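Local coordinates for protein D-glycero-alpha-D-manno-heptose 7-phosphate kinase (Campylobacter jejuni subsp. jejuni, PDB 4N3O) that phosphorylates D-glycero-alpha-D-manno-heptose 7-phosphate at the C-1 position with ATP, the first step toward the GDP-heptose used in capsule polysaccharide biosynthesis, at residues C46-R51 and K128-W133; G54-D59 and L100-H105; K72-N77 and I87-V92. All blocks are in the same frame, centred on the assembly; numbering follows the deposited sequence. Where two conformers were deposited one is given.

How the contacts relate
The three contacts lie on one side of the chain's centre and build one layered region of this GHMP kinase. Contact 2 pairs two parallel strands. Contact 1 packs helix 118-134 on the next strand of that sheet, and the centres of contacts 1 and 2 are about 10 Å apart. T47 O and H105 N, 2.8 Å apart, probably form a hydrogen bond joining the two. Contact 3 holds a loop to helix 82-96, its centre about 12 Å from that of contact 2 and about 15 Å from that of contact 1. Contacts 1 and 3 lie away from the annotated sites. The D59 side chain of contact 2 is about 6 Å from that of S60, a probable ATP-binding residue.

Contact 1. Residues C46-R51 and K128-W133; sequences CTLIKR and KAFAEW
L48 is the apolar centre of this contact, and both its methyls lie against aromatic rings. CD1 sits over one face of the F130 ring, 4.0 Å from the ring centroid, and also against the rim of W133. CD2 lies over one face of the W133 indole, 3.9 Å from the centroid of its six-membered ring. The two face contacts are CH-pi, offset toward the rim. With CG anti to the backbone N (chi1 -171°), the isobutyl end turns toward the helix, against both rings.

Apolar packing adds to this. L48 CD1 also meets A129 CB at 4.0 Å. It is equally close to A129 C, so it reaches the helix backbone. K50 contributes only the aliphatic part of its extended chain. Its CG passes W133 CZ2 at 3.9 Å, while the ammonium end leads away.

Strand 42-50 and helix 118-134 are joined as two layers, with local axes 8.9 Å apart and 39° from parallel. F130 also meets F102 edge-to-face, and I87 and I91 of helix 82-96 pack on it. The chemistry is apolar: methyls on aromatic faces hold the helix to the sheet, and the strand keeps its backbone bonds for I7, T9, S103 and H105.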
loop_
_atom_site.group_PDB
_atom_site.type_symbol
_atom_site.label_atom_id
_atom_site.label_comp_id
_atom_site.label_asym_id
_atom_site.label_seq_id
_atom_site.Cartn_x
_atom_site.Cartn_y
_atom_site.Cartn_z
ATOM N N CYS A 46 -9.789 -9.245 9.705
ATOM C CA CYS A 46 -10.713 -10.037 10.509
ATOM C C CYS A 46 -11.897 -10.491 9.685
ATOM O O CYS A 46 -12.458 -9.713 8.918
ATOM C CB CYS A 46 -11.259 -9.229 11.694
ATOM S SG CYS A 46 -10.013 -8.720 12.895
ATOM N N THR A 47 -12.261 -11.758 9.846
ATOM C CA THR A 47 -13.441 -12.317 9.209
ATOM C C THR A 47 -14.305 -12.931 10.327
ATOM O O THR A 47 -13.813 -13.721 11.149
ATOM C CB THR A 47 -13.102 -13.387 8.174
ATOM O OG1 THR A 47 -12.576 -12.758 7.011
ATOM C CG2 THR A 47 -14.326 -14.124 7.767
ATOM N N LEU A 48 -15.584 -12.576 10.353
ATOM C CA LEU A 48 -16.498 -13.116 11.358
ATOM C C LEU A 48 -17.629 -13.814 10.632
ATOM O O LEU A 48 -18.369 -13.170 9.877
ATOM C CB LEU A 48 -17.041 -12.001 12.253
ATOM C CG LEU A 48 -17.850 -12.383 13.505
ATOM C CD1 LEU A 48 -18.109 -11.140 14.336
ATOM C CD2 LEU A 48 -19.163 -13.060 13.162
ATOM N N ILE A 49 -17.760 -15.124 10.854
ATOM C CA ILE A 49 -18.804 -15.914 10.190
ATOM C C ILE A 49 -19.825 -16.485 11.166
ATOM O O ILE A 49 -19.485 -17.252 12.071
ATOM C CB ILE A 49 -18.219 -17.100 9.383
ATOM C CG1 ILE A 49 -17.068 -16.636 8.481
ATOM C CG2 ILE A 49 -19.299 -17.757 8.527
ATOM C CD1 ILE A 49 -16.345 -17.780 7.816
ATOM N N LYS A 50 -21.082 -16.113 10.954
ATOM C CA LYS A 50 -22.175 -16.625 11.760
ATOM C C LYS A 50 -22.341 -18.112 11.480
ATOM O O LYS A 50 -22.243 -18.554 10.330
ATOM C CB LYS A 50 -23.482 -15.895 11.439
ATOM C CG LYS A 50 -24.678 -16.441 12.221
ATOM C CD LYS A 50 -25.967 -15.670 11.963
ATOM C CE LYS A 50 -27.123 -16.266 12.764
ATOM N NZ LYS A 50 -28.363 -15.458 12.652
ATOM N N ARG A 51 -22.569 -18.877 12.539
ATOM C CA ARG A 51 -22.784 -20.322 12.423
ATOM C C ARG A 51 -23.906 -20.739 13.383
ATOM O O ARG A 51 -24.028 -20.190 14.474
ATOM C CB ARG A 51 -21.474 -21.090 12.655
ATOM C CG ARG A 51 -20.729 -20.710 13.916
ATOM C CD ARG A 51 -19.312 -21.278 13.949
ATOM N NE ARG A 51 -19.278 -22.726 14.135
ATOM C CZ ARG A 51 -19.133 -23.636 13.173
ATOM N NH1 ARG A 51 -18.980 -23.283 11.904
ATOM N NH2 ARG A 51 -19.128 -24.920 13.494
ATOM N N LYS A 128 -15.283 -3.927 15.724
ATOM C CA LYS A 128 -15.982 -3.436 14.520
ATOM C C LYS A 128 -16.704 -4.549 13.789
ATOM O O LYS A 128 -17.754 -4.337 13.208
ATOM C CB LYS A 128 -14.984 -2.765 13.583
ATOM C CG LYS A 128 -15.587 -2.172 12.331
ATOM C CD LYS A 128 -16.537 -1.013 12.596
ATOM C CE LYS A 128 -17.092 -0.526 11.280
ATOM N NZ LYS A 128 -18.047 0.581 11.468
ATOM N N ALA A 129 -16.137 -5.741 13.821
ATOM C CA ALA A 129 -16.766 -6.879 13.186
ATOM C C ALA A 129 -18.097 -7.202 13.886
ATOM O O ALA A 129 -19.111 -7.431 13.235
ATOM C CB ALA A 129 -15.836 -8.072 13.232
ATOM N N PHE A 130 -18.080 -7.209 15.215
ATOM C CA PHE A 130 -19.293 -7.473 16.001
ATOM C C PHE A 130 -20.334 -6.373 15.822
ATOM O O PHE A 130 -21.519 -6.649 15.703
ATOM C CB PHE A 130 -18.959 -7.618 17.500
ATOM C CG PHE A 130 -18.363 -8.942 17.862
ATOM C CD1 PHE A 130 -19.164 -10.074 17.907
ATOM C CD2 PHE A 130 -17.032 -9.057 18.187
ATOM C CE1 PHE A 130 -18.632 -11.301 18.232
ATOM C CE2 PHE A 130 -16.492 -10.281 18.524
ATOM C CZ PHE A 130 -17.293 -11.407 18.548
ATOM N N ALA A 131 -19.881 -5.124 15.816
ATOM C CA ALA A 131 -20.772 -3.985 15.654
ATOM C C ALA A 131 -21.539 -4.017 14.323
ATOM O O ALA A 131 -22.741 -3.758 14.289
ATOM C CB ALA A 131 -19.985 -2.689 15.782
ATOM N N GLU A 132 -20.817 -4.340 13.257
ATOM C CA GLU A 132 -21.363 -4.433 11.905
ATOM C C GLU A 132 -22.337 -5.600 11.781
ATOM O O GLU A 132 -23.402 -5.490 11.169
ATOM C CB GLU A 132 -20.210 -4.673 10.931
ATOM C CG GLU A 132 -20.593 -4.781 9.465
ATOM C CD GLU A 132 -20.894 -3.440 8.834
ATOM O OE1 GLU A 132 -21.425 -2.557 9.538
ATOM O OE2 GLU A 132 -20.602 -3.279 7.634
ATOM N N TRP A 133 -21.942 -6.721 12.367
ATOM C CA TRP A 133 -22.711 -7.937 12.316
ATOM C C TRP A 133 -24.020 -7.818 13.110
ATOM O O TRP A 133 -25.093 -8.210 12.637
ATOM C CB TRP A 133 -21.885 -9.096 12.867
ATOM C CG TRP A 133 -22.670 -10.353 12.993
ATOM C CD1 TRP A 133 -23.602 -10.819 12.114
ATOM C CD2 TRP A 133 -22.538 -11.354 14.011
ATOM N NE1 TRP A 133 -24.100 -12.026 12.550
ATOM C CE2 TRP A 133 -23.460 -12.380 13.708
ATOM C CE3 TRP A 133 -21.744 -11.478 15.156
ATOM C CZ2 TRP A 133 -23.611 -13.514 14.508
ATOM C CZ3 TRP A 133 -21.892 -12.607 15.946
ATOM C CH2 TRP A 133 -22.821 -13.613 15.616
#

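Contact 2. Residues G54-D59 and L100-H105; sequences GKIIFD and LSFSLH
The F58 ring reaches F102 CE2 with its CE1 at 3.7 Å and has L104 CB at its edge. Within its own strand, I56 CG2 lies over one face of the F58 ring, 3.8 Å above the plane. The two phenyl rings are oblique to each other, with planes at 56°. F102 CZ also touches I56 CG2 at 3.6 Å. A chi1 of 64° puts F102 CG between the backbone N and the carbonyl carbon and turns the ring toward I56 and F58. I56, F58, F102 and L104 thus form one apolar face of the sheet.

The other face carries I57, S103, D59 and H105. H105 ND1 donates to D59 OD2 at 3.0 Å, and the bond is nearly straight at 167°. The carboxylate oxygen lies in the imidazole plane and uses its anti lone pair. On the far side of the ring, NE2 is hydrogen-bonded to S103 OG at 2.8 Å. Polar partners at both nitrogens fix the ring's rotation.

The backbones form a parallel pair in the mixed sheet of the GHMP kinase N-terminal region. I57 bonds through its N to F102 O and through its O to L104 N, the residues before and after S103, as in parallel pairing. D59 N continues the ladder to L104 O at 2.7 Å. D59 directly precedes S60, which probably binds ATP. At the start, K55 O accepts two bonds: a weak one from F102 N, and one from S101 OG at 2.8 Å, on a lone pair in the carbonyl plane.

Strand 102-108 lies between strands 42-50 and 55-60, and strand 65-70 borders strand 55-60 on its other side. Helix 82-96 covers the apolar face through F84, K85 and Y88. On the face of D59 and H105, T311 of the second subunit packs on H105.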
loop_
_atom_site.group_PDB
_atom_site.type_symbol
_atom_site.label_atom_id
_atom_site.label_comp_id
_atom_site.label_asym_id
_atom_site.label_seq_id
_atom_site.Cartn_x
_atom_site.Cartn_y
_atom_site.Cartn_z
ATOM N N GLY A 54 -24.355 -23.556 17.879
ATOM C CA GLY A 54 -23.994 -23.248 19.255
ATOM C C GLY A 54 -22.512 -23.331 19.545
ATOM O O GLY A 54 -22.114 -23.652 20.661
ATOM N N LYS A 55 -21.692 -23.062 18.534
ATOM C CA LYS A 55 -20.236 -23.064 18.694
ATOM C C LYS A 55 -19.633 -21.673 18.533
ATOM O O LYS A 55 -20.176 -20.811 17.854
ATOM C CB LYS A 55 -19.557 -24.020 17.702
ATOM C CG LYS A 55 -19.278 -25.424 18.218
ATOM C CD LYS A 55 -20.514 -26.138 18.739
ATOM C CE LYS A 55 -20.168 -27.543 19.210
ATOM N NZ LYS A 55 -19.106 -27.532 20.255
ATOM N N ILE A 56 -18.503 -21.477 19.190
ATOM C CA ILE A 56 -17.767 -20.246 19.106
ATOM C C ILE A 56 -16.319 -20.636 18.825
ATOM O O ILE A 56 -15.690 -21.330 19.626
ATOM C CB ILE A 56 -17.876 -19.408 20.393
ATOM C CG1 ILE A 56 -19.294 -18.830 20.528
ATOM C CG2 ILE A 56 -16.865 -18.281 20.373
ATOM C CD1 ILE A 56 -19.530 -18.066 21.814
ATOM N N ILE A 57 -15.807 -20.184 17.681
ATOM C CA ILE A 57 -14.452 -20.488 17.252
ATOM C C ILE A 57 -13.630 -19.214 17.096
ATOM O O ILE A 57 -14.103 -18.230 16.532
ATOM C CB ILE A 57 -14.498 -21.243 15.908
ATOM C CG1 ILE A 57 -15.268 -22.560 16.099
ATOM C CG2 ILE A 57 -13.095 -21.494 15.359
ATOM C CD1 ILE A 57 -15.484 -23.345 14.828
ATOM N N PHE A 58 -12.419 -19.232 17.631
ATOM C CA PHE A 58 -11.493 -18.128 17.510
ATOM C C PHE A 58 -10.297 -18.715 16.774
ATOM O O PHE A 58 -9.681 -19.662 17.279
ATOM C CB PHE A 58 -11.047 -17.605 18.877
ATOM C CG PHE A 58 -12.155 -17.020 19.713
ATOM C CD1 PHE A 58 -12.993 -16.041 19.198
ATOM C CD2 PHE A 58 -12.277 -17.353 21.049
ATOM C CE1 PHE A 58 -13.978 -15.468 19.980
ATOM C CE2 PHE A 58 -13.264 -16.784 21.838
ATOM C CZ PHE A 58 -14.117 -15.848 21.303
ATOM N N ASP A 59 -9.966 -18.154 15.603
ATOM C CA ASP A 59 -8.903 -18.680 14.744
ATOM C C ASP A 59 -7.873 -17.619 14.345
ATOM O O ASP A 59 -8.153 -16.730 13.554
ATOM C CB ASP A 59 -9.544 -19.278 13.496
ATOM C CG ASP A 59 -8.527 -19.846 12.519
ATOM O OD1 ASP A 59 -7.397 -20.195 12.933
ATOM O OD2 ASP A 59 -8.878 -19.961 11.326
ATOM N N LEU A 100 -23.980 -15.977 21.546
ATOM C CA LEU A 100 -23.893 -15.861 20.093
ATOM C C LEU A 100 -23.075 -17.025 19.560
ATOM O O LEU A 100 -22.214 -17.566 20.276
ATOM C CB LEU A 100 -23.222 -14.540 19.711
ATOM C CG LEU A 100 -23.833 -13.273 20.319
ATOM C CD1 LEU A 100 -22.874 -12.110 20.111
ATOM C CD2 LEU A 100 -25.214 -12.966 19.747
ATOM N N SER A 101 -23.337 -17.410 18.313
ATOM C CA SER A 101 -22.604 -18.518 17.693
ATOM C C SER A 101 -21.928 -18.021 16.407
ATOM O O SER A 101 -22.594 -17.522 15.500
ATOM C CB SER A 101 -23.545 -19.697 17.441
ATOM O OG SER A 101 -22.828 -20.856 17.033
ATOM N N PHE A 102 -20.606 -18.173 16.335
ATOM C CA PHE A 102 -19.832 -17.645 15.217
ATOM C C PHE A 102 -18.407 -18.134 15.257
ATOM O O PHE A 102 -17.973 -18.691 16.267
ATOM C CB PHE A 102 -19.733 -16.129 15.372
ATOM C CG PHE A 102 -18.981 -15.717 16.619
ATOM C CD1 PHE A 102 -19.645 -15.559 17.825
ATOM C CD2 PHE A 102 -17.605 -15.561 16.593
ATOM C CE1 PHE A 102 -18.952 -15.226 18.979
ATOM C CE2 PHE A 102 -16.905 -15.210 17.737
ATOM C CZ PHE A 102 -17.576 -15.041 18.934
ATOM N N SER A 103 -17.676 -17.875 14.168
ATOM C CA SER A 103 -16.242 -18.166 14.080
ATOM C C SER A 103 -15.564 -16.843 13.726
ATOM O O SER A 103 -16.062 -16.105 12.894
ATOM C CB SER A 103 -15.928 -19.221 13.030
ATOM O OG SER A 103 -16.176 -18.751 11.722
ATOM N N LEU A 104 -14.440 -16.552 14.377
ATOM C CA LEU A 104 -13.706 -15.319 14.186
ATOM C C LEU A 104 -12.294 -15.671 13.733
ATOM O O LEU A 104 -11.591 -16.415 14.428
ATOM C CB LEU A 104 -13.651 -14.547 15.505
ATOM C CG LEU A 104 -12.913 -13.210 15.472
ATOM C CD1 LEU A 104 -13.666 -12.245 14.572
ATOM C CD2 LEU A 104 -12.743 -12.635 16.862
ATOM N N HIS A 105 -11.872 -15.134 12.584
ATOM C CA HIS A 105 -10.563 -15.471 12.036
ATOM C C HIS A 105 -9.771 -14.192 11.840
ATOM O O HIS A 105 -10.299 -13.254 11.269
ATOM C CB HIS A 105 -10.746 -16.176 10.685
ATOM C CG HIS A 105 -11.789 -17.249 10.691
ATOM N ND1 HIS A 105 -11.481 -18.589 10.768
ATOM C CD2 HIS A 105 -13.142 -17.179 10.623
ATOM C CE1 HIS A 105 -12.597 -19.300 10.738
ATOM N NE2 HIS A 105 -13.619 -18.467 10.647
#

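Contact 3. Residues K72-N77 and I87-V92; sequences KEFLGN and IYNRIV
K72 O receives the Y88 hydroxyl at 2.7 Å, the shortest polar bond here. The donor is tilted from the carbonyl plane, while K72 O itself lies at the edge of the tyrosine ring, in its plane. The same hydroxyl accepts from L100 N, so one phenol links the loop to L100, just before strand 102-108.

N89 makes a two-point grip on the backbone of L75. Its OD1 accepts from L75 N at 2.9 Å, and its ND2 donates to L75 O at 3.1 Å. Both bonds are close to straight, the second at 175° at the hydrogen. L75 O lies almost exactly in the amide plane of N89. The amide therefore matches both the N-H and the C=O of one residue, much as an antiparallel strand neighbour would, though both donors are tilted from the carbonyl planes. A chi1 of -65° sets its CG anti to the carbonyl carbon and swings the amide across to the loop.

The F74 ring lies against this amide. ND2 stands over one ring face, 3.3 Å from F74 CE1, and the two planes are 21° apart.

Apolar atoms fill in around these bonds. L75 CD1 meets Y88 CD2 at 3.7 Å, the two side chains crossing at about a right angle. V92 CG1 touches E73 CB, and V92 CG2 covers one face of the Y88 ring. Beyond the contact, L75 packs on F58 and Y88 on I56.

The loop between strand 65-70 and helix 82-96 has no regular structure. Helix side chains satisfy K72 O, L75 N and L75 O, which would fix its path along the helix.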
loop_
_atom_site.group_PDB
_atom_site.type_symbol
_atom_site.label_atom_id
_atom_site.label_comp_id
_atom_site.label_asym_id
_atom_site.label_seq_id
_atom_site.Cartn_x
_atom_site.Cartn_y
_atom_site.Cartn_z
ATOM N N LYS A 72 -22.019 -19.561 25.091
ATOM C CA LYS A 72 -22.542 -19.136 26.404
ATOM C C LYS A 72 -22.274 -17.636 26.636
ATOM O O LYS A 72 -21.549 -17.000 25.864
ATOM C CB LYS A 72 -21.951 -19.975 27.536
ATOM C CG LYS A 72 -20.439 -19.940 27.621
ATOM C CD LYS A 72 -19.945 -20.806 28.760
ATOM C CE LYS A 72 -18.433 -20.903 28.752
ATOM N NZ LYS A 72 -17.949 -21.747 29.874
ATOM N N GLU A 73 -22.846 -17.076 27.701
ATOM C CA GLU A 73 -22.718 -15.634 27.971
ATOM C C GLU A 73 -21.339 -15.169 28.393
ATOM O O GLU A 73 -20.939 -14.062 28.043
ATOM C CB GLU A 73 -23.733 -15.157 29.022
ATOM C CG GLU A 73 -25.193 -15.204 28.584
ATOM C CD GLU A 73 -26.103 -14.380 29.487
ATOM O OE1 GLU A 73 -25.729 -13.224 29.824
ATOM O OE2 GLU A 73 -27.203 -14.872 29.835
ATOM N N PHE A 74 -20.626 -15.988 29.161
ATOM C CA PHE A 74 -19.295 -15.610 29.639
ATOM C C PHE A 74 -18.297 -16.729 29.419
ATOM O O PHE A 74 -18.551 -17.865 29.791
ATOM C CB PHE A 74 -19.340 -15.257 31.132
ATOM C CG PHE A 74 -18.012 -14.804 31.699
ATOM C CD1 PHE A 74 -17.631 -13.469 31.639
ATOM C CD2 PHE A 74 -17.153 -15.713 32.319
ATOM C CE1 PHE A 74 -16.418 -13.048 32.167
ATOM C CE2 PHE A 74 -15.939 -15.297 32.849
ATOM C CZ PHE A 74 -15.571 -13.961 32.764
ATOM N N LEU A 75 -17.160 -16.379 28.821
ATOM C CA LEU A 75 -16.077 -17.310 28.559
ATOM C C LEU A 75 -14.914 -16.979 29.488
ATOM O O LEU A 75 -14.285 -15.917 29.369
ATOM C CB LEU A 75 -15.615 -17.178 27.117
ATOM C CG LEU A 75 -16.662 -17.423 26.040
ATOM C CD1 LEU A 75 -16.022 -17.232 24.670
ATOM C CD2 LEU A 75 -17.255 -18.816 26.174
ATOM N N GLY A 76 -14.633 -17.884 30.416
ATOM C CA GLY A 76 -13.554 -17.690 31.372
ATOM C C GLY A 76 -12.222 -17.838 30.689
ATOM O O GLY A 76 -12.130 -18.489 29.643
ATOM N N ASN A 77 -11.192 -17.246 31.292
ATOM C CA ASN A 77 -9.833 -17.264 30.732
ATOM C C ASN A 77 -9.136 -18.608 30.798
ATOM O O ASN A 77 -9.217 -19.301 31.805
ATOM C CB ASN A 77 -8.969 -16.212 31.422
ATOM C CG ASN A 77 -9.433 -14.805 31.122
ATOM O OD1 ASN A 77 -10.303 -14.590 30.271
ATOM N ND2 ASN A 77 -8.849 -13.834 31.811
ATOM N N ILE A 87 -13.377 -9.336 24.643
ATOM C CA ILE A 87 -14.186 -8.628 23.683
ATOM C C ILE A 87 -15.557 -9.288 23.629
ATOM O O ILE A 87 -16.581 -8.628 23.793
ATOM C CB ILE A 87 -13.519 -8.621 22.291
ATOM C CG1 ILE A 87 -12.254 -7.748 22.334
ATOM C CG2 ILE A 87 -14.487 -8.099 21.247
ATOM C CD1 ILE A 87 -11.332 -7.924 21.148
ATOM N N TYR A 88 -15.581 -10.594 23.416
ATOM C CA TYR A 88 -16.856 -11.303 23.370
ATOM C C TYR A 88 -17.701 -11.053 24.632
ATOM O O TYR A 88 -18.860 -10.641 24.550
ATOM C CB TYR A 88 -16.630 -12.799 23.192
ATOM C CG TYR A 88 -17.904 -13.581 23.279
ATOM C CD1 TYR A 88 -18.794 -13.597 22.224
ATOM C CD2 TYR A 88 -18.223 -14.304 24.431
ATOM C CE1 TYR A 88 -19.979 -14.307 22.303
ATOM C CE2 TYR A 88 -19.399 -15.023 24.517
ATOM C CZ TYR A 88 -20.277 -15.018 23.450
ATOM O OH TYR A 88 -21.450 -15.721 23.521
ATOM N N ASN A 89 -17.108 -11.299 25.793
ATOM C CA ASN A 89 -17.795 -11.092 27.063
ATOM C C ASN A 89 -18.421 -9.697 27.171
ATOM O O ASN A 89 -19.550 -9.553 27.629
ATOM C CB ASN A 89 -16.831 -11.326 28.227
ATOM C CG ASN A 89 -16.340 -12.777 28.319
ATOM O OD1 ASN A 89 -16.912 -13.695 27.726
ATOM N ND2 ASN A 89 -15.268 -12.981 29.075
ATOM N N ARG A 90 -17.707 -8.681 26.703
ATOM C CA ARG A 90 -18.184 -7.314 26.783
ATOM C C ARG A 90 -19.335 -7.051 25.800
ATOM O O ARG A 90 -20.290 -6.354 26.125
ATOM C CB ARG A 90 -17.018 -6.365 26.553
ATOM C CG ARG A 90 -17.313 -4.893 26.787
ATOM C CD ARG A 90 -17.537 -4.531 28.250
ATOM N NE ARG A 90 -17.737 -3.084 28.373
ATOM C CZ ARG A 90 -16.776 -2.191 28.609
ATOM N NH1 ARG A 90 -15.513 -2.566 28.800
ATOM N NH2 ARG A 90 -17.090 -0.903 28.675
ATOM N N ILE A 91 -19.252 -7.613 24.601
ATOM C CA ILE A 91 -20.335 -7.473 23.618
ATOM C C ILE A 91 -21.628 -8.115 24.125
ATOM O O ILE A 91 -22.723 -7.660 23.800
ATOM C CB ILE A 91 -19.971 -8.130 22.269
ATOM C CG1 ILE A 91 -18.798 -7.402 21.608
ATOM C CG2 ILE A 91 -21.169 -8.130 21.337
ATOM C CD1 ILE A 91 -19.071 -5.951 21.252
ATOM N N VAL A 92 -21.502 -9.182 24.901
ATOM C CA VAL A 92 -22.677 -9.870 25.461
ATOM C C VAL A 92 -23.252 -9.162 26.696
ATOM O O VAL A 92 -24.466 -9.082 26.861
ATOM C CB VAL A 92 -22.334 -11.320 25.860
ATOM C CG1 VAL A 92 -23.472 -11.948 26.650
ATOM C CG2 VAL A 92 -22.001 -12.142 24.629
#